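Effector protein HopAB2 (Pseudomonas syringae pv. tomato, PDB 3TL8) suppresses immunity-associated programmed cell death in susceptible plants, and in resistant tomato is recognised by the Pto protein and triggers the hypersensitive response. Local coordinates at residues B[59-64]-B[101-106]. Sequence-based numbering, arbitrary orientation.
Sequences TALERH and NLNVAL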
ATOM      1  N   THR B  59     -14.951  -5.682  17.402  1.00 88.37           N
ATOM      2  CA  THR B  59     -15.562  -6.146  16.160  1.00 81.53           C
ATOM      3  C   THR B  59     -15.813  -5.035  15.143  1.00 64.64           C
ATOM      4  O   THR B  59     -15.484  -5.181  13.970  1.00 57.27           O
ATOM      5  CB  THR B  59     -16.880  -6.894  16.435  1.00 86.63           C
ATOM      6  OG1 THR B  59     -16.694  -7.810  17.520  1.00 91.89           O
ATOM      7  CG2 THR B  59     -17.332  -7.659  15.194  1.00 82.53           C
ATOM      8  N   ALA B  60     -16.399  -3.930  15.587  1.00 60.84           N
ATOM      9  CA  ALA B  60     -16.701  -2.834  14.672  1.00 69.81           C
ATOM     10  C   ALA B  60     -15.412  -2.245  14.108  1.00 78.12           C
ATOM     11  O   ALA B  60     -15.354  -1.847  12.941  1.00 79.01           O
ATOM     12  CB  ALA B  60     -17.517  -1.762  15.366  1.00 67.06           C
ATOM     13  N   LEU B  61     -14.386  -2.192  14.951  1.00 74.43           N
ATOM     14  CA  LEU B  61     -13.086  -1.665  14.563  1.00 71.43           C
ATOM     15  C   LEU B  61     -12.316  -2.617  13.657  1.00 70.10           C
ATOM     16  O   LEU B  61     -11.656  -2.187  12.717  1.00 60.70           O
ATOM     17  CB  LEU B  61     -12.253  -1.350  15.802  1.00 68.21           C
ATOM     18  CG  LEU B  61     -12.284   0.112  16.218  1.00 69.09           C
ATOM     19  CD1 LEU B  61     -11.256   0.362  17.304  1.00 73.00           C
ATOM     20  CD2 LEU B  61     -12.012   0.977  15.006  1.00 66.04           C
ATOM     21  N   GLU B  62     -12.390  -3.908  13.956  1.00 74.82           N
ATOM     22  CA  GLU B  62     -11.703  -4.902  13.153  1.00 78.74           C
ATOM     23  C   GLU B  62     -12.325  -4.954  11.764  1.00 75.30           C
ATOM     24  O   GLU B  62     -11.629  -4.899  10.754  1.00 77.26           O
ATOM     25  CB  GLU B  62     -11.767  -6.278  13.815  1.00 89.04           C
ATOM     26  CG  GLU B  62     -10.997  -7.346  13.054  1.00105.74           C
ATOM     27  CD  GLU B  62     -11.196  -8.741  13.618  1.00122.07           C
ATOM     28  OE1 GLU B  62     -12.043  -8.908  14.528  1.00128.62           O
ATOM     29  OE2 GLU B  62     -10.504  -9.670  13.147  1.00123.48           O
ATOM     30  N   ARG B  63     -13.645  -5.051  11.716  1.00 71.34           N
ATOM     31  CA  ARG B  63     -14.337  -5.145  10.446  1.00 75.81           C
ATOM     32  C   ARG B  63     -14.231  -3.866   9.631  1.00 80.49           C
ATOM     33  O   ARG B  63     -14.337  -3.899   8.407  1.00 86.47           O
ATOM     34  CB  ARG B  63     -15.792  -5.536  10.667  1.00 88.09           C
ATOM     35  CG  ARG B  63     -15.925  -6.932  11.231  1.00103.93           C
ATOM     36  CD  ARG B  63     -17.372  -7.351  11.389  1.00117.36           C
ATOM     37  NE  ARG B  63     -17.466  -8.774  11.695  1.00124.12           N
ATOM     38  CZ  ARG B  63     -18.591  -9.395  12.032  1.00131.29           C
ATOM     39  NH1 ARG B  63     -19.727  -8.713  12.113  1.00132.51           N
ATOM     40  NH2 ARG B  63     -18.578 -10.695  12.292  1.00133.71           N
ATOM     41  N   HIS B  64     -14.013  -2.738  10.300  1.00 76.03           N
ATOM     42  CA  HIS B  64     -13.870  -1.473   9.590  1.00 70.77           C
ATOM     43  C   HIS B  64     -12.486  -1.345   8.963  1.00 70.87           C
ATOM     44  O   HIS B  64     -12.349  -0.971   7.798  1.00 69.35           O
ATOM     45  CB  HIS B  64     -14.139  -0.277  10.509  1.00 67.68           C
ATOM     46  CG  HIS B  64     -14.044   1.047   9.813  1.00 68.58           C
ATOM     47  ND1 HIS B  64     -14.935   1.441   8.838  1.00 67.53           N
ATOM     48  CD2 HIS B  64     -13.155   2.062   9.939  1.00 65.37           C
ATOM     49  CE1 HIS B  64     -14.602   2.642   8.397  1.00 65.39           C
ATOM     50  NE2 HIS B  64     -13.526   3.041   9.049  1.00 62.05           N
ATOM     51  N   ASN B 101      -4.629   3.461  15.669  1.00 41.22           N
ATOM     52  CA  ASN B 101      -4.018   3.544  16.987  1.00 44.97           C
ATOM     53  C   ASN B 101      -4.917   2.961  18.069  1.00 49.59           C
ATOM     54  O   ASN B 101      -4.448   2.252  18.951  1.00 55.51           O
ATOM     55  CB  ASN B 101      -3.662   4.995  17.330  1.00 53.14           C
ATOM     56  CG  ASN B 101      -2.509   5.530  16.488  1.00 60.99           C
ATOM     57  OD1 ASN B 101      -1.634   4.773  16.054  1.00 68.51           O
ATOM     58  ND2 ASN B 101      -2.502   6.837  16.257  1.00 54.16           N
ATOM     59  N   LEU B 102      -6.209   3.269  17.992  1.00 45.79           N
ATOM     60  CA  LEU B 102      -7.190   2.788  18.957  1.00 52.26           C
ATOM     61  C   LEU B 102      -7.369   1.281  18.907  1.00 55.73           C
ATOM     62  O   LEU B 102      -7.458   0.622  19.935  1.00 54.42           O
ATOM     63  CB  LEU B 102      -8.548   3.443  18.716  1.00 45.73           C
ATOM     64  CG  LEU B 102      -9.596   3.015  19.742  1.00 46.64           C
ATOM     65  CD1 LEU B 102      -9.143   3.417  21.141  1.00 41.66           C
ATOM     66  CD2 LEU B 102     -10.950   3.602  19.411  1.00 42.50           C
ATOM     67  N   ASN B 103      -7.434   0.741  17.702  1.00 59.50           N
ATOM     68  CA  ASN B 103      -7.613  -0.687  17.520  1.00 55.69           C
ATOM     69  C   ASN B 103      -6.489  -1.461  18.200  1.00 57.80           C
ATOM     70  O   ASN B 103      -6.705  -2.522  18.784  1.00 63.91           O
ATOM     71  CB  ASN B 103      -7.674  -0.988  16.029  1.00 51.05           C
ATOM     72  CG  ASN B 103      -8.000  -2.426  15.736  1.00 50.09           C
ATOM     73  OD1 ASN B 103      -9.075  -2.925  16.094  1.00 56.15           O
ATOM     74  ND2 ASN B 103      -7.083  -3.105  15.057  1.00 43.43           N
ATOM     75  N   VAL B 104      -5.283  -0.911  18.141  1.00 53.01           N
ATOM     76  CA  VAL B 104      -4.130  -1.525  18.794  1.00 53.08           C
ATOM     77  C   VAL B 104      -4.251  -1.459  20.310  1.00 56.81           C
ATOM     78  O   VAL B 104      -3.897  -2.405  21.011  1.00 57.01           O
ATOM     79  CB  VAL B 104      -2.803  -0.853  18.374  1.00 43.12           C
ATOM     80  CG1 VAL B 104      -1.692  -1.268  19.306  1.00 34.65           C
ATOM     81  CG2 VAL B 104      -2.458  -1.216  16.940  1.00 47.53           C
ATOM     82  N   ALA B 105      -4.747  -0.326  20.801  1.00 53.58           N
ATOM     83  CA  ALA B 105      -4.912  -0.095  22.234  1.00 59.73           C
ATOM     84  C   ALA B 105      -5.968  -1.021  22.829  1.00 52.47           C
ATOM     85  O   ALA B 105      -5.858  -1.432  23.975  1.00 48.04           O
ATOM     86  CB  ALA B 105      -5.269   1.366  22.503  1.00 62.07           C
ATOM     87  N   LEU B 106      -6.981  -1.342  22.033  1.00 44.18           N
ATOM     88  CA  LEU B 106      -8.001  -2.294  22.424  1.00 54.93           C
ATOM     89  C   LEU B 106      -7.427  -3.684  22.640  1.00 61.22           C
ATOM     90  O   LEU B 106      -7.585  -4.266  23.711  1.00 78.41           O
ATOM     91  CB  LEU B 106      -9.100  -2.371  21.360  1.00 64.80           C
ATOM     92  CG  LEU B 106     -10.163  -1.275  21.294  1.00 64.80           C
ATOM     93  CD1 LEU B 106     -11.182  -1.619  20.219  1.00 59.08           C
ATOM     94  CD2 LEU B 106     -10.847  -1.125  22.639  1.00 70.79           C
TER
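Leu61 reaches from helix 54-65 toward Leu102, Asn103 and Leu106 of helix 98-109, and its side chain carries most of this contact. Its CB comes first, 3.6 Å from Asn103 OD1, an apolar carbon against an amide oxygen. Farther out, Leu61 CD1 meets three residues at once: Leu106 CD1 at 3.5 Å, Leu102 CD2 at 3.9 Å, and the backbone of Asn103, whose CA lies 3.8 Å from that same methyl. The Leu61 side chain also touches Leu99, one turn before Asn103 on the same helix. The Leu61 and Leu106 side chains cross at about a right angle, and no hydrogen bond joins the two segments. With Asn103 CG anti to the backbone N (chi1 -174°) and the amide turned by chi2 of 62°, OD1 lies on the Leu61 side; ND2 makes a weak hydrogen bond to the backbone of the partner protein's chain. The axes pass 10.2 Å apart at 132°, roughly midway between perpendicular and antiparallel. Both segments belong to the BAK1-binding domain of this effector. Leu102 and Leu106 also touch Leu47 and Leu44 of helix 29-49, respectively, joining the Leu61 contact to a third helix in the interior of this all-helical domain.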